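Local coordinates for decapping and exoribonuclease protein 1 (Kluyveromyces lactis, PDB 4GPS) that removes NAD and other caps from the 5' ends of RNAs and degrades RNA from 5' to 3' as a metal-dependent exonuclease, at residues S296-K301 with G329-Y334. Residues are numbered along the deposited sequence; the frame is centred on the assembly and turned at random.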
ATOM      1  N   SER A 296     -10.423  -5.888   7.289  1.00 42.91           N
ATOM      2  CA  SER A 296     -11.141  -6.385   8.450  1.00 45.41           C
ATOM      3  C   SER A 296     -10.924  -5.355   9.566  1.00 45.52           C
ATOM      4  O   SER A 296      -9.797  -4.961   9.833  1.00 41.19           O
ATOM      5  CB  SER A 296     -10.559  -7.731   8.868  1.00 45.80           C
ATOM      6  OG  SER A 296     -11.172  -8.207  10.045  1.00 48.71           O
ATOM      7  N   SER A 297     -11.989  -4.913  10.227  1.00 46.76           N
ATOM      8  CA  SER A 297     -11.809  -3.925  11.287  1.00 43.59           C
ATOM      9  C   SER A 297     -12.869  -3.958  12.384  1.00 44.07           C
ATOM     10  O   SER A 297     -13.931  -4.561  12.256  1.00 43.83           O
ATOM     11  CB  SER A 297     -11.803  -2.522  10.660  1.00 45.93           C
ATOM     12  OG  SER A 297     -11.316  -1.540  11.546  1.00 47.25           O
ATOM     13  N   VAL A 298     -12.563  -3.295  13.479  1.00 41.46           N
ATOM     14  CA  VAL A 298     -13.525  -3.161  14.550  1.00 42.88           C
ATOM     15  C   VAL A 298     -13.996  -1.697  14.266  1.00 46.24           C
ATOM     16  O   VAL A 298     -13.261  -0.946  13.606  1.00 45.87           O
ATOM     17  CB  VAL A 298     -12.767  -3.350  15.888  1.00 43.44           C
ATOM     18  CG1 VAL A 298     -12.564  -2.063  16.585  1.00 39.43           C
ATOM     19  CG2 VAL A 298     -13.452  -4.407  16.712  1.00 45.07           C
ATOM     20  N   HIS A 299     -15.198  -1.290  14.677  1.00 45.52           N
ATOM     21  CA  HIS A 299     -15.632   0.094  14.412  1.00 47.59           C
ATOM     22  C   HIS A 299     -14.557   1.122  14.806  1.00 46.14           C
ATOM     23  O   HIS A 299     -13.887   0.989  15.828  1.00 44.55           O
ATOM     24  CB  HIS A 299     -16.987   0.398  15.086  1.00 43.81           C
ATOM     25  CG  HIS A 299     -18.169  -0.110  14.299  1.00 47.64           C
ATOM     26  ND1 HIS A 299     -18.549   0.436  13.084  1.00 45.56           N
ATOM     27  CD2 HIS A 299     -19.010  -1.150  14.519  1.00 43.55           C
ATOM     28  CE1 HIS A 299     -19.569  -0.247  12.594  1.00 45.24           C
ATOM     29  NE2 HIS A 299     -19.869  -1.215  13.443  1.00 49.63           N
ATOM     30  N   PHE A 300     -14.393   2.138  13.960  1.00 44.93           N
ATOM     31  CA  PHE A 300     -13.351   3.145  14.142  1.00 45.89           C
ATOM     32  C   PHE A 300     -13.507   4.120  15.266  1.00 47.56           C
ATOM     33  O   PHE A 300     -14.587   4.658  15.484  1.00 47.27           O
ATOM     34  CB  PHE A 300     -13.164   3.946  12.856  1.00 41.68           C
ATOM     35  CG  PHE A 300     -12.574   3.150  11.739  1.00 47.66           C
ATOM     36  CD1 PHE A 300     -13.238   3.049  10.505  1.00 48.44           C
ATOM     37  CD2 PHE A 300     -11.375   2.467  11.920  1.00 46.36           C
ATOM     38  CE1 PHE A 300     -12.716   2.272   9.473  1.00 45.75           C
ATOM     39  CE2 PHE A 300     -10.841   1.683  10.884  1.00 50.20           C
ATOM     40  CZ  PHE A 300     -11.519   1.587   9.662  1.00 48.10           C
ATOM     41  N   LYS A 301     -12.408   4.351  15.970  1.00 47.04           N
ATOM     42  CA  LYS A 301     -12.381   5.322  17.060  1.00 49.76           C
ATOM     43  C   LYS A 301     -11.392   6.398  16.618  1.00 50.59           C
ATOM     44  O   LYS A 301     -10.186   6.256  16.838  1.00 49.22           O
ATOM     45  CB  LYS A 301     -11.921   4.645  18.371  1.00 51.26           C
ATOM     46  CG  LYS A 301     -13.011   3.763  19.007  1.00 60.00           C
ATOM     47  CD  LYS A 301     -12.482   2.554  19.768  1.00 65.54           C
ATOM     48  CE  LYS A 301     -12.244   2.825  21.236  1.00 67.95           C
ATOM     49  NZ  LYS A 301     -11.515   1.677  21.847  1.00 70.58           N
ATOM     50  N   GLY A 329     -15.092  -4.730   6.385  1.00 37.84           N
ATOM     51  CA  GLY A 329     -15.977  -5.594   7.137  1.00 41.99           C
ATOM     52  C   GLY A 329     -15.743  -5.308   8.614  1.00 42.64           C
ATOM     53  O   GLY A 329     -14.665  -5.603   9.144  1.00 42.83           O
ATOM     54  N   PHE A 330     -16.727  -4.708   9.271  1.00 40.66           N
ATOM     55  CA  PHE A 330     -16.589  -4.390  10.685  1.00 41.70           C
ATOM     56  C   PHE A 330     -17.151  -5.541  11.475  1.00 41.80           C
ATOM     57  O   PHE A 330     -18.241  -6.037  11.188  1.00 43.30           O
ATOM     58  CB  PHE A 330     -17.347  -3.106  11.034  1.00 39.60           C
ATOM     59  CG  PHE A 330     -16.849  -1.890  10.311  1.00 39.49           C
ATOM     60  CD1 PHE A 330     -17.416  -1.495   9.115  1.00 42.30           C
ATOM     61  CD2 PHE A 330     -15.835  -1.107  10.850  1.00 41.67           C
ATOM     62  CE1 PHE A 330     -16.980  -0.327   8.464  1.00 40.93           C
ATOM     63  CE2 PHE A 330     -15.395   0.056  10.202  1.00 38.47           C
ATOM     64  CZ  PHE A 330     -15.974   0.439   9.010  1.00 35.60           C
ATOM     65  N   ARG A 331     -16.396  -5.990  12.458  1.00 41.52           N
ATOM     66  CA  ARG A 331     -16.876  -7.093  13.267  1.00 48.38           C
ATOM     67  C   ARG A 331     -17.161  -6.605  14.668  1.00 49.33           C
ATOM     68  O   ARG A 331     -16.561  -5.638  15.116  1.00 46.63           O
ATOM     69  CB  ARG A 331     -15.848  -8.237  13.324  1.00 48.02           C
ATOM     70  CG  ARG A 331     -14.588  -7.880  14.062  1.00 48.29           C
ATOM     71  CD  ARG A 331     -13.628  -9.071  14.191  1.00 54.04           C
ATOM     72  NE  ARG A 331     -12.500  -8.690  15.046  1.00 56.42           N
ATOM     73  CZ  ARG A 331     -11.534  -7.852  14.676  1.00 55.94           C
ATOM     74  NH1 ARG A 331     -11.539  -7.318  13.453  1.00 50.83           N
ATOM     75  NH2 ARG A 331     -10.590  -7.502  15.543  1.00 59.55           N
ATOM     76  N   ASN A 332     -18.097  -7.282  15.336  1.00 52.07           N
ATOM     77  CA  ASN A 332     -18.462  -6.992  16.724  1.00 53.63           C
ATOM     78  C   ASN A 332     -17.198  -7.325  17.533  1.00 55.35           C
ATOM     79  O   ASN A 332     -16.578  -8.372  17.306  1.00 53.64           O
ATOM     80  CB  ASN A 332     -19.600  -7.920  17.145  1.00 50.39           C
ATOM     81  CG  ASN A 332     -20.135  -7.598  18.512  1.00 47.53           C
ATOM     82  OD1 ASN A 332     -20.869  -6.627  18.682  1.00 47.55           O
ATOM     83  ND2 ASN A 332     -19.763  -8.403  19.502  1.00 44.31           N
ATOM     84  N   SER A 333     -16.806  -6.463  18.466  1.00 59.96           N
ATOM     85  CA  SER A 333     -15.588  -6.720  19.249  1.00 62.71           C
ATOM     86  C   SER A 333     -15.700  -7.994  20.070  1.00 63.57           C
ATOM     87  O   SER A 333     -14.775  -8.807  20.091  1.00 66.54           O
ATOM     88  CB  SER A 333     -15.282  -5.548  20.194  1.00 65.18           C
ATOM     89  OG  SER A 333     -15.090  -4.338  19.466  1.00 75.82           O
ATOM     90  N   TYR A 334     -16.844  -8.181  20.721  1.00 61.65           N
ATOM     91  CA  TYR A 334     -17.034  -9.337  21.574  1.00 63.12           C
ATOM     92  C   TYR A 334     -17.270 -10.671  20.885  1.00 61.10           C
ATOM     93  O   TYR A 334     -16.600 -11.668  21.174  1.00 60.22           O
ATOM     94  CB  TYR A 334     -18.197  -9.099  22.542  1.00 70.34           C
ATOM     95  CG  TYR A 334     -18.375 -10.271  23.478  1.00 80.40           C
ATOM     96  CD1 TYR A 334     -17.347 -10.639  24.352  1.00 82.98           C
ATOM     97  CD2 TYR A 334     -19.520 -11.084  23.427  1.00 84.06           C
ATOM     98  CE1 TYR A 334     -17.437 -11.790  25.146  1.00 87.55           C
ATOM     99  CE2 TYR A 334     -19.621 -12.246  24.226  1.00 86.23           C
ATOM    100  CZ  TYR A 334     -18.567 -12.588  25.079  1.00 88.36           C
ATOM    101  OH  TYR A 334     -18.608 -13.728  25.853  1.00 91.33           O
TER
HETATM  102  O   HOH W   1     -16.989  -3.118  16.206  1.00 55.22           O
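The imidazole of His-299 lies over one face of the Phe-330 phenyl ring in an offset stack: the planes differ by only 5° and the centroids stand 4.7 Å apart. The offset carries Phe-330 CB over the imidazole face as well, a CH-pi contact at 4.0 Å from CB to the His-299 ring centroid. At its rim, Phe-330 meets a second aromatic ring in an offset edge-to-face pair, the edge of Phe-330 toward the face of Phe-300 with the planes at 85°; the nearest atoms are Phe-330 CE2 and Phe-300 CE1, 3.6 Å apart. The carbonyl O of Val-298 also lies near that rim. With CG of Phe-330 anti to its carbonyl carbon (chi1 -62°), the ring reaches both partners, and Phe-330 is the shared member of this cluster. From the loop after the first strand, Val-298 CG2 sits over one face of the Arg-331 guanidinium.

The backbone evidence is parallel pairing, Ser-296 beside Gly-329 and Ser-297 beside Phe-330. Ser-297 grips both neighbours of Phe-330: its N donates to Gly-329 O at 3.0 Å, and its O accepts from Arg-331 N at 2.9 Å, plus a CA-H contact from Phe-330. Beyond Ser-297 the backbone pairing gives way to side-chain contacts and a water bridge, the water accepting from His-299 N and donating to Arg-331 O. Ser-297 OG donates to Val-298 O at 2.9 Å, a bond within the same segment.

Strand 338-344 flanks His-299 and Phe-330, whereas Phe-300 rests on Leu-311 and meets His-307 edge-to-face. Parallel strands 290-297 and 325-331, linked through helix 305-319, form a beta-alpha-beta unit within the PD-(D/E)XK nuclease fold; the contact lies at their C-terminal ends, just past metal-binding Glu-293 and Ile-294 and the probable substrate-binding Lys-295.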